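Local coordinates for VAO-type flavoprotein oxidase VAO615 (Myceliophthora thermophila, PDB 6F72), which probably acts as a secreted oxidoreductase that carries bicovalently bound FAD and, once reduced, reacts rapidly with molecular oxygen, its substrate being unknown, at residues A[244-258]-A[287-299]. Numbering follows the deposited sequence.
Sequences YGVAADNVLEWEVVT and AVVLSMTARLHRD. With FAD (flavin-adenine dinucleotide), chain E.
N250 OD1 accepts R295 NE at 2.8 Å, the donor standing above the carbonyl plane while the oxygen lies in the guanidinium plane; R295 NH2 and H297 NE2 add weak bonds to the same oxygen. A bend at chi3 (-63°) brings the edge of the R295 guanidinium to the N250 amide, the planes 64° apart; the amide ND2 donates to Y244 O and V246 O and so fixes its flip. The E255 chain, its CG anti to the backbone N (chi1 179°), places OE1 2.7 Å from S291 OG, which donates to the anti lone pair; OE2 turns to H263. Strands 251-257 and 288-295 pair antiparallel in the FAD-binding PCMH-type domain, with two classic bulges: L252 N and E253 N both donate to T293 O, and L290 N, with S291 N weakly, to E255 O. V289 pairs through its backbone with the FAD adenine, N to N1A at 2.8 Å and O from N6A at 2.7 Å. V289 CG1 meets the edge of the W254 ring, M292 CB lies near CZ3, and M292 SD makes an oblique Met-aromatic contact with the six-membered ring. The Y244 and H297 rings form an offset stack, centroids 3.8 Å apart. With an alanine in place of the tyrosine, one face of the imidazole would lose its cover, and H297 would probably be freer to turn from N250.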
ATOM      1  N   TYR A 244       2.483  -9.816  15.607  1.00 24.47           N
ATOM      2  CA  TYR A 244       2.372 -10.923  14.636  1.00 24.00           C
ATOM      3  C   TYR A 244       3.198 -10.859  13.346  1.00 23.51           C
ATOM      4  O   TYR A 244       2.972 -11.657  12.424  1.00 23.21           O
ATOM      5  CB  TYR A 244       0.913 -11.166  14.271  1.00 23.80           C
ATOM      6  CG  TYR A 244      -0.060 -11.185  15.428  1.00 24.30           C
ATOM      7  CD1 TYR A 244      -0.025 -12.192  16.411  1.00 24.73           C
ATOM      8  CD2 TYR A 244      -1.045 -10.206  15.521  1.00 24.32           C
ATOM      9  CE1 TYR A 244      -0.948 -12.194  17.456  1.00 25.25           C
ATOM     10  CE2 TYR A 244      -1.966 -10.202  16.555  1.00 24.82           C
ATOM     11  CZ  TYR A 244      -1.923 -11.188  17.509  1.00 25.29           C
ATOM     12  OH  TYR A 244      -2.864 -11.130  18.502  1.00 25.88           O
ATOM     13  N   GLY A 245       4.143  -9.929  13.271  1.00 23.53           N
ATOM     14  CA  GLY A 245       4.964  -9.783  12.072  1.00 23.14           C
ATOM     15  C   GLY A 245       4.261  -8.981  10.996  1.00 22.67           C
ATOM     16  O   GLY A 245       3.142  -8.488  11.197  1.00 22.70           O
ATOM     17  N   VAL A 246       4.916  -8.850   9.842  1.00 22.28           N
ATOM     18  CA  VAL A 246       4.322  -8.143   8.698  1.00 21.80           C
ATOM     19  C   VAL A 246       3.275  -9.032   8.049  1.00 21.34           C
ATOM     20  O   VAL A 246       3.262 -10.221   8.291  1.00 21.45           O
ATOM     21  CB  VAL A 246       5.376  -7.664   7.653  1.00 21.67           C
ATOM     22  CG1 VAL A 246       6.411  -6.787   8.315  1.00 22.14           C
ATOM     23  CG2 VAL A 246       6.028  -8.834   6.936  1.00 21.58           C
ATOM     24  N   ALA A 247       2.402  -8.442   7.234  1.00 20.95           N
ATOM     25  CA  ALA A 247       1.369  -9.170   6.488  1.00 20.57           C
ATOM     26  C   ALA A 247       1.902 -10.441   5.803  1.00 20.32           C
ATOM     27  O   ALA A 247       1.350 -11.529   6.004  1.00 20.40           O
ATOM     28  CB  ALA A 247       0.714  -8.232   5.477  1.00 20.39           C
ATOM     29  N   ALA A 248       3.000 -10.304   5.051  1.00 20.06           N
ATOM     30  CA  ALA A 248       3.586 -11.385   4.274  1.00 19.90           C
ATOM     31  C   ALA A 248       4.069 -12.606   5.116  1.00 20.14           C
ATOM     32  O   ALA A 248       4.096 -13.735   4.604  1.00 20.14           O
ATOM     33  CB  ALA A 248       4.692 -10.849   3.398  1.00 19.79           C
ATOM     34  N   ASP A 249       4.416 -12.351   6.388  1.00 20.29           N
ATOM     35  CA  ASP A 249       4.790 -13.363   7.382  1.00 20.56           C
ATOM     36  C   ASP A 249       3.631 -14.286   7.706  1.00 20.64           C
ATOM     37  O   ASP A 249       3.838 -15.455   8.077  1.00 20.90           O
ATOM     38  CB  ASP A 249       5.212 -12.701   8.693  1.00 20.83           C
ATOM     39  CG  ASP A 249       6.556 -12.042   8.612  1.00 20.94           C
ATOM     40  OD1 ASP A 249       7.343 -12.332   7.679  1.00 20.84           O
ATOM     41  OD2 ASP A 249       6.832 -11.230   9.516  1.00 21.22           O
ATOM     42  N   ASN A 250       2.420 -13.738   7.581  1.00 20.40           N
ATOM     43  CA  ASN A 250       1.200 -14.434   7.947  1.00 20.48           C
ATOM     44  C   ASN A 250       0.545 -15.169   6.789  1.00 20.30           C
ATOM     45  O   ASN A 250      -0.512 -15.761   6.976  1.00 20.53           O
ATOM     46  CB  ASN A 250       0.220 -13.470   8.601  1.00 20.51           C
ATOM     47  CG  ASN A 250       0.652 -13.085   9.991  1.00 20.84           C
ATOM     48  OD1 ASN A 250       0.282 -13.739  10.949  1.00 21.15           O
ATOM     49  ND2 ASN A 250       1.478 -12.032  10.104  1.00 20.77           N
ATOM     50  N   VAL A 251       1.176 -15.154   5.615  1.00 19.98           N
ATOM     51  CA  VAL A 251       0.653 -15.867   4.459  1.00 19.89           C
ATOM     52  C   VAL A 251       0.927 -17.360   4.563  1.00 20.15           C
ATOM     53  O   VAL A 251       2.066 -17.793   4.844  1.00 20.27           O
ATOM     54  CB  VAL A 251       1.177 -15.323   3.108  1.00 19.64           C
ATOM     55  CG1 VAL A 251       0.468 -16.024   1.949  1.00 19.71           C
ATOM     56  CG2 VAL A 251       0.915 -13.842   2.997  1.00 19.41           C
ATOM     57  N   LEU A 252      -0.129 -18.145   4.344  1.00 20.25           N
ATOM     58  CA  LEU A 252      -0.007 -19.597   4.303  1.00 20.55           C
ATOM     59  C   LEU A 252       0.033 -20.104   2.864  1.00 20.52           C
ATOM     60  O   LEU A 252       0.848 -20.956   2.526  1.00 20.64           O
ATOM     61  CB  LEU A 252      -1.127 -20.267   5.105  1.00 20.91           C
ATOM     62  CG  LEU A 252      -1.303 -19.850   6.566  1.00 21.01           C
ATOM     63  CD1 LEU A 252      -2.621 -20.387   7.091  1.00 21.43           C
ATOM     64  CD2 LEU A 252      -0.139 -20.344   7.426  1.00 21.27           C
ATOM     65  N   GLU A 253      -0.859 -19.571   2.027  1.00 20.36           N
ATOM     66  CA  GLU A 253      -1.045 -20.022   0.647  1.00 20.49           C
ATOM     67  C   GLU A 253      -1.391 -18.848  -0.227  1.00 20.20           C
ATOM     68  O   GLU A 253      -2.025 -17.916   0.247  1.00 20.01           O
ATOM     69  CB  GLU A 253      -2.207 -21.010   0.564  1.00 20.94           C
ATOM     70  CG  GLU A 253      -1.911 -22.320   1.277  1.00 21.40           C
ATOM     71  CD  GLU A 253      -3.036 -23.327   1.175  1.00 21.96           C
ATOM     72  OE1 GLU A 253      -3.603 -23.481   0.070  1.00 22.13           O
ATOM     73  OE2 GLU A 253      -3.318 -23.979   2.199  1.00 22.32           O
ATOM     74  N   TRP A 254      -0.949 -18.918  -1.485  1.00 20.25           N
ATOM     75  CA  TRP A 254      -1.378 -18.028  -2.563  1.00 20.16           C
ATOM     76  C   TRP A 254      -2.030 -18.906  -3.612  1.00 20.57           C
ATOM     77  O   TRP A 254      -1.436 -19.898  -4.045  1.00 20.82           O
ATOM     78  CB  TRP A 254      -0.197 -17.323  -3.232  1.00 19.95           C
ATOM     79  CG  TRP A 254       0.534 -16.335  -2.369  1.00 19.68           C
ATOM     80  CD1 TRP A 254       1.775 -16.498  -1.794  1.00 19.64           C
ATOM     81  CD2 TRP A 254       0.084 -15.032  -1.994  1.00 19.45           C
ATOM     82  NE1 TRP A 254       2.117 -15.372  -1.079  1.00 19.46           N
ATOM     83  CE2 TRP A 254       1.096 -14.457  -1.181  1.00 19.30           C
ATOM     84  CE3 TRP A 254      -1.091 -14.288  -2.254  1.00 19.41           C
ATOM     85  CZ2 TRP A 254       0.976 -13.175  -0.634  1.00 19.14           C
ATOM     86  CZ3 TRP A 254      -1.212 -13.020  -1.697  1.00 19.22           C
ATOM     87  CH2 TRP A 254      -0.181 -12.472  -0.904  1.00 19.08           C
ATOM     88  N   GLU A 255      -3.236 -18.526  -4.025  1.00 20.68           N
ATOM     89  CA  GLU A 255      -3.874 -19.120  -5.184  1.00 21.12           C
ATOM     90  C   GLU A 255      -3.735 -18.125  -6.333  1.00 20.96           C
ATOM     91  O   GLU A 255      -4.050 -16.952  -6.182  1.00 20.64           O
ATOM     92  CB  GLU A 255      -5.335 -19.426  -4.877  1.00 21.51           C
ATOM     93  CG  GLU A 255      -6.102 -20.036  -6.042  1.00 22.04           C
ATOM     94  CD  GLU A 255      -7.602 -19.919  -5.892  1.00 22.39           C
ATOM     95  OE1 GLU A 255      -8.077 -19.391  -4.861  1.00 22.17           O
ATOM     96  OE2 GLU A 255      -8.316 -20.365  -6.822  1.00 22.99           O
ATOM     97  N   VAL A 256      -3.216 -18.613  -7.457  1.00 21.24           N
ATOM     98  CA  VAL A 256      -2.765 -17.776  -8.562  1.00 21.17           C
ATOM     99  C   VAL A 256      -3.105 -18.345  -9.935  1.00 21.79           C
ATOM    100  O   VAL A 256      -3.393 -19.532 -10.073  1.00 22.19           O
ATOM    101  CB  VAL A 256      -1.219 -17.500  -8.530  1.00 20.86           C
ATOM    102  CG1 VAL A 256      -0.744 -17.057  -7.156  1.00 20.37           C
ATOM    103  CG2 VAL A 256      -0.407 -18.684  -9.049  1.00 21.20           C
ATOM    104  N   VAL A 257      -3.075 -17.453 -10.930  1.00 21.91           N
ATOM    105  CA  VAL A 257      -2.939 -17.806 -12.338  1.00 22.52           C
ATOM    106  C   VAL A 257      -1.620 -17.206 -12.829  1.00 22.48           C
ATOM    107  O   VAL A 257      -1.359 -16.003 -12.680  1.00 22.12           O
ATOM    108  CB  VAL A 257      -4.109 -17.290 -13.208  1.00 22.82           C
ATOM    109  CG1 VAL A 257      -3.932 -17.735 -14.654  1.00 23.37           C
ATOM    110  CG2 VAL A 257      -5.447 -17.782 -12.675  1.00 23.04           C
ATOM    111  N   THR A 258      -0.800 -18.054 -13.426  1.00 23.01           N
ATOM    112  CA  THR A 258       0.480 -17.646 -13.982  1.00 23.11           C
ATOM    113  C   THR A 258       0.278 -17.105 -15.387  1.00 23.63           C
ATOM    114  O   THR A 258      -0.804 -17.291 -15.980  1.00 24.16           O
ATOM    115  CB  THR A 258       1.453 -18.836 -14.020  1.00 23.47           C
ATOM    116  OG1 THR A 258       0.846 -19.908 -14.752  1.00 24.19           O
ATOM    117  CG2 THR A 258       1.726 -19.309 -12.627  1.00 23.12           C
ATOM    118  N   ALA A 287       2.608 -13.205 -10.783  1.00 19.72           N
ATOM    119  CA  ALA A 287       1.395 -13.968 -11.109  1.00 20.02           C
ATOM    120  C   ALA A 287       0.156 -13.155 -10.731  1.00 19.87           C
ATOM    121  O   ALA A 287       0.250 -12.181  -9.968  1.00 19.52           O
ATOM    122  CB  ALA A 287       1.389 -15.317 -10.375  1.00 20.07           C
ATOM    123  N   VAL A 288      -1.000 -13.575 -11.244  1.00 20.19           N
ATOM    124  CA  VAL A 288      -2.267 -12.969 -10.865  1.00 20.18           C
ATOM    125  C   VAL A 288      -2.809 -13.741  -9.671  1.00 20.15           C
ATOM    126  O   VAL A 288      -3.073 -14.947  -9.773  1.00 20.46           O
ATOM    127  CB  VAL A 288      -3.284 -12.970 -12.038  1.00 20.66           C
ATOM    128  CG1 VAL A 288      -4.536 -12.199 -11.678  1.00 20.60           C
ATOM    129  CG2 VAL A 288      -2.658 -12.379 -13.287  1.00 20.85           C
ATOM    130  N   VAL A 289      -2.995 -13.047  -8.553  1.00 19.85           N
ATOM    131  CA  VAL A 289      -3.464 -13.686  -7.319  1.00 19.89           C
ATOM    132  C   VAL A 289      -4.988 -13.666  -7.276  1.00 20.24           C
ATOM    133  O   VAL A 289      -5.600 -12.596  -7.446  1.00 20.21           O
ATOM    134  CB  VAL A 289      -2.885 -12.989  -6.061  1.00 19.48           C
ATOM    135  CG1 VAL A 289      -3.666 -13.349  -4.801  1.00 19.44           C
ATOM    136  CG2 VAL A 289      -1.391 -13.298  -5.906  1.00 19.29           C
ATOM    137  N   LEU A 290      -5.580 -14.840  -7.045  1.00 20.65           N
ATOM    138  CA  LEU A 290      -7.033 -14.987  -6.896  1.00 21.15           C
ATOM    139  C   LEU A 290      -7.481 -14.996  -5.444  1.00 21.18           C
ATOM    140  O   LEU A 290      -8.584 -14.568  -5.117  1.00 21.31           O
ATOM    141  CB  LEU A 290      -7.516 -16.247  -7.609  1.00 21.72           C
ATOM    142  CG  LEU A 290      -7.289 -16.369  -9.118  1.00 22.01           C
ATOM    143  CD1 LEU A 290      -7.565 -17.807  -9.532  1.00 22.59           C
ATOM    144  CD2 LEU A 290      -8.175 -15.416  -9.908  1.00 22.19           C
ATOM    145  N   SER A 291      -6.618 -15.503  -4.567  1.00 21.21           N
ATOM    146  CA  SER A 291      -6.878 -15.491  -3.136  1.00 21.38           C
ATOM    147  C   SER A 291      -5.577 -15.724  -2.404  1.00 21.32           C
ATOM    148  O   SER A 291      -4.585 -16.163  -3.004  1.00 21.25           O
ATOM    149  CB  SER A 291      -7.904 -16.577  -2.744  1.00 21.89           C
ATOM    150  OG  SER A 291      -7.316 -17.869  -2.712  1.00 22.08           O
ATOM    151  N   MET A 292      -5.596 -15.417  -1.107  1.00 21.54           N
ATOM    152  CA  MET A 292      -4.555 -15.842  -0.175  1.00 21.68           C
ATOM    153  C   MET A 292      -5.204 -16.528   1.018  1.00 22.10           C
ATOM    154  O   MET A 292      -6.358 -16.260   1.359  1.00 22.38           O
ATOM    155  CB  MET A 292      -3.694 -14.645   0.276  1.00 21.41           C
ATOM    156  CG  MET A 292      -4.319 -13.721   1.311  1.00 21.48           C
ATOM    157  SD  MET A 292      -3.149 -12.485   1.902  1.00 21.42           S
ATOM    158  CE  MET A 292      -4.033 -11.870   3.342  1.00 21.47           C
ATOM    159  N   THR A 293      -4.471 -17.445   1.628  1.00 22.40           N
ATOM    160  CA  THR A 293      -4.867 -17.985   2.907  1.00 22.80           C
ATOM    161  C   THR A 293      -3.851 -17.448   3.897  1.00 22.62           C
ATOM    162  O   THR A 293      -2.643 -17.477   3.631  1.00 22.36           O
ATOM    163  CB  THR A 293      -4.893 -19.510   2.859  1.00 23.34           C
ATOM    164  OG1 THR A 293      -5.719 -19.901   1.762  1.00 23.68           O
ATOM    165  CG2 THR A 293      -5.442 -20.104   4.164  1.00 23.79           C
ATOM    166  N   ALA A 294      -4.348 -16.929   5.015  1.00 22.79           N
ATOM    167  CA  ALA A 294      -3.490 -16.306   6.009  1.00 22.81           C
ATOM    168  C   ALA A 294      -3.931 -16.628   7.416  1.00 23.33           C
ATOM    169  O   ALA A 294      -5.123 -16.841   7.683  1.00 23.62           O
ATOM    170  CB  ALA A 294      -3.442 -14.802   5.809  1.00 22.52           C
ATOM    171  N   ARG A 295      -2.943 -16.645   8.301  1.00 24.80           N
ATOM    172  CA  ARG A 295      -3.127 -16.802   9.737  1.00 25.24           C
ATOM    173  C   ARG A 295      -4.129 -15.814  10.338  1.00 25.11           C
ATOM    174  O   ARG A 295      -4.127 -14.633  10.012  1.00 24.55           O
ATOM    175  CB  ARG A 295      -1.775 -16.674  10.461  1.00 25.21           C
ATOM    176  CG  ARG A 295      -0.669 -17.550   9.882  1.00 25.47           C
ATOM    177  CD  ARG A 295       0.579 -17.628  10.770  1.00 25.75           C
ATOM    178  NE  ARG A 295       1.253 -16.346  10.963  1.00 25.26           N
ATOM    179  CZ  ARG A 295       2.471 -16.186  11.494  1.00 25.50           C
ATOM    180  NH1 ARG A 295       3.191 -17.245  11.892  1.00 26.16           N
ATOM    181  NH2 ARG A 295       2.974 -14.959  11.627  1.00 24.97           N
ATOM    182  N   LEU A 296      -5.002 -16.339  11.184  1.00 25.85           N
ATOM    183  CA  LEU A 296      -5.814 -15.538  12.086  1.00 26.19           C
ATOM    184  C   LEU A 296      -5.267 -15.701  13.483  1.00 26.79           C
ATOM    185  O   LEU A 296      -4.658 -16.714  13.783  1.00 27.30           O
ATOM    186  CB  LEU A 296      -7.281 -15.978  12.048  1.00 26.59           C
ATOM    187  CG  LEU A 296      -8.091 -15.547  10.825  1.00 26.38           C
ATOM    188  CD1 LEU A 296      -9.527 -16.018  10.977  1.00 27.00           C
ATOM    189  CD2 LEU A 296      -8.042 -14.038  10.626  1.00 25.81           C
ATOM    190  N   HIS A 297      -5.493 -14.715  14.338  1.00 27.02           N
ATOM    191  CA  HIS A 297      -4.935 -14.740  15.688  1.00 27.74           C
ATOM    192  C   HIS A 297      -6.044 -14.502  16.694  1.00 28.64           C
ATOM    193  O   HIS A 297      -6.937 -13.704  16.433  1.00 28.46           O
ATOM    194  CB  HIS A 297      -3.858 -13.668  15.807  1.00 27.04           C
ATOM    195  CG  HIS A 297      -2.895 -13.656  14.658  1.00 26.47           C
ATOM    196  ND1 HIS A 297      -1.787 -14.473  14.609  1.00 26.60           N
ATOM    197  CD2 HIS A 297      -2.884 -12.939  13.507  1.00 25.84           C
ATOM    198  CE1 HIS A 297      -1.133 -14.260  13.482  1.00 26.16           C
ATOM    199  NE2 HIS A 297      -1.774 -13.330  12.797  1.00 25.66           N
ATOM    200  N   ARG A 298      -6.001 -15.202  17.826  1.00 29.96           N
ATOM    201  CA  ARG A 298      -7.030 -15.060  18.855  1.00 31.26           C
ATOM    202  C   ARG A 298      -7.176 -13.601  19.302  1.00 31.08           C
ATOM    203  O   ARG A 298      -6.185 -12.937  19.618  1.00 30.82           O
ATOM    204  CB  ARG A 298      -6.759 -15.981  20.056  1.00 32.75           C
ATOM    205  CG  ARG A 298      -7.923 -16.118  21.040  1.00 34.31           C
ATOM    206  CD  ARG A 298      -9.148 -16.760  20.384  1.00 35.26           C
ATOM    207  NE  ARG A 298     -10.282 -16.939  21.301  1.00 36.82           N
ATOM    208  CZ  ARG A 298     -11.225 -16.022  21.544  1.00 37.23           C
ATOM    209  NH1 ARG A 298     -11.192 -14.832  20.951  1.00 36.49           N
ATOM    210  NH2 ARG A 298     -12.217 -16.299  22.388  1.00 38.47           N
ATOM    211  N   ASP A 299      -8.413 -13.107  19.286  1.00 31.33           N
ATOM    212  CA  ASP A 299      -8.709 -11.736  19.695  1.00 31.30           C
ATOM    213  C   ASP A 299      -8.866 -11.662  21.213  1.00 32.23           C
ATOM    214  O   ASP A 299      -8.944 -12.684  21.890  1.00 33.14           O
ATOM    215  CB  ASP A 299      -9.971 -11.244  18.977  1.00 31.24           C
ATOM    216  CG  ASP A 299     -10.098  -9.723  18.946  1.00 30.94           C
ATOM    217  OD1 ASP A 299      -9.115  -8.983  19.194  1.00 30.32           O
ATOM    218  OD2 ASP A 299     -11.216  -9.270  18.657  1.00 31.19           O
TER
HETATM  219  PA  FAD E 601      -3.602  -1.703  -6.134  1.00 27.71           P
HETATM  220  O1A FAD E 601      -3.108  -0.380  -6.661  1.00 29.18           O
HETATM  221  O2A FAD E 601      -4.884  -2.219  -6.726  1.00 28.96           O
HETATM  222  O5B FAD E 601      -2.432  -2.787  -6.327  1.00 27.29           O
HETATM  223  C5B FAD E 601      -1.067  -2.488  -6.033  1.00 25.55           C
HETATM  224  C4B FAD E 601      -0.118  -3.373  -6.833  1.00 24.27           C
HETATM  225  O4B FAD E 601      -0.408  -4.748  -6.571  1.00 24.31           O
HETATM  226  C3B FAD E 601      -0.213  -3.202  -8.337  1.00 23.62           C
HETATM  227  O3B FAD E 601       1.112  -3.367  -8.857  1.00 22.80           O
HETATM  228  C2B FAD E 601      -1.086  -4.355  -8.804  1.00 23.16           C
HETATM  229  O2B FAD E 601      -0.757  -4.770 -10.132  1.00 22.94           O
HETATM  230  C1B FAD E 601      -0.765  -5.433  -7.783  1.00 23.87           C
HETATM  231  N9A FAD E 601      -1.892  -6.342  -7.466  1.00 23.54           N
HETATM  232  C8A FAD E 601      -2.937  -6.049  -6.662  1.00 23.37           C
HETATM  233  N7A FAD E 601      -3.768  -7.116  -6.549  1.00 23.09           N
HETATM  234  C5A FAD E 601      -3.245  -8.111  -7.283  1.00 23.16           C
HETATM  235  C6A FAD E 601      -3.621  -9.507  -7.596  1.00 22.71           C
HETATM  236  N6A FAD E 601      -4.759 -10.025  -7.082  1.00 22.98           N
HETATM  237  N1A FAD E 601      -2.810 -10.221  -8.410  1.00 22.39           N
HETATM  238  C2A FAD E 601      -1.676  -9.705  -8.932  1.00 23.03           C
HETATM  239  N3A FAD E 601      -1.268  -8.436  -8.681  1.00 23.47           N
HETATM  240  C4A FAD E 601      -1.999  -7.607  -7.880  1.00 23.16           C
HETATM  241  N1  FAD E 601       0.663   0.105   3.353  1.00 30.38           N
HETATM  242  C2  FAD E 601       1.090  -0.353   4.557  1.00 30.63           C
HETATM  243  O2  FAD E 601       2.006  -1.208   4.591  1.00 30.15           O
HETATM  244  N3  FAD E 601       0.557   0.090   5.717  1.00 31.27           N
HETATM  245  C4  FAD E 601      -0.417   1.013   5.782  1.00 30.35           C
HETATM  246  O4  FAD E 601      -0.878   1.395   6.882  1.00 30.68           O
HETATM  247  C4X FAD E 601      -0.942   1.551   4.508  1.00 29.87           C
HETATM  248  N5  FAD E 601      -1.930   2.471   4.481  1.00 29.64           N
HETATM  249  C5X FAD E 601      -2.409   2.970   3.305  1.00 28.29           C
HETATM  250  C6  FAD E 601      -3.445   3.929   3.300  1.00 25.79           C
HETATM  251  C7  FAD E 601      -3.923   4.423   2.066  1.00 25.45           C
HETATM  252  C7M FAD E 601      -5.032   5.460   2.084  1.00 26.35           C
HETATM  253  C8  FAD E 601      -3.342   3.923   0.767  1.00 24.56           C
HETATM  254  C8M FAD E 601      -3.853   4.319  -0.611  1.00 20.20           C
HETATM  255  C9  FAD E 601      -2.323   2.977   0.797  1.00 26.36           C
HETATM  256  C9A FAD E 601      -1.831   2.481   2.008  1.00 27.54           C
HETATM  257  N10 FAD E 601      -0.807   1.503   2.019  1.00 28.38           N
HETATM  258  C10 FAD E 601      -0.327   1.030   3.259  1.00 29.56           C
HETATM  259  C1' FAD E 601      -0.206   1.061   0.763  1.00 27.94           C
HETATM  260  C2' FAD E 601      -0.555  -0.296   0.230  1.00 27.79           C
HETATM  261  O2' FAD E 601       0.124  -1.262   1.029  1.00 29.04           O
HETATM  262  C3' FAD E 601      -0.029  -0.312  -1.200  1.00 26.83           C
HETATM  263  O3' FAD E 601      -0.451   0.866  -1.920  1.00 27.33           O
HETATM  264  C4' FAD E 601      -0.475  -1.564  -1.940  1.00 25.74           C
HETATM  265  O4' FAD E 601       0.228  -1.658  -3.180  1.00 24.49           O
HETATM  266  C5' FAD E 601      -1.992  -1.596  -2.136  1.00 26.27           C
HETATM  267  O5' FAD E 601      -2.388  -2.714  -2.914  1.00 27.08           O
HETATM  268  P   FAD E 601      -3.880  -2.776  -3.506  1.00 26.78           P
HETATM  269  O1P FAD E 601      -4.849  -2.456  -2.405  1.00 24.13           O
HETATM  270  O2P FAD E 601      -3.951  -4.073  -4.279  1.00 27.14           O
HETATM  271  O3P FAD E 601      -3.858  -1.549  -4.556  1.00 27.06           O
HETATM  272  O   HOH W   1      -3.637 -13.740  19.651  1.00 43.84           O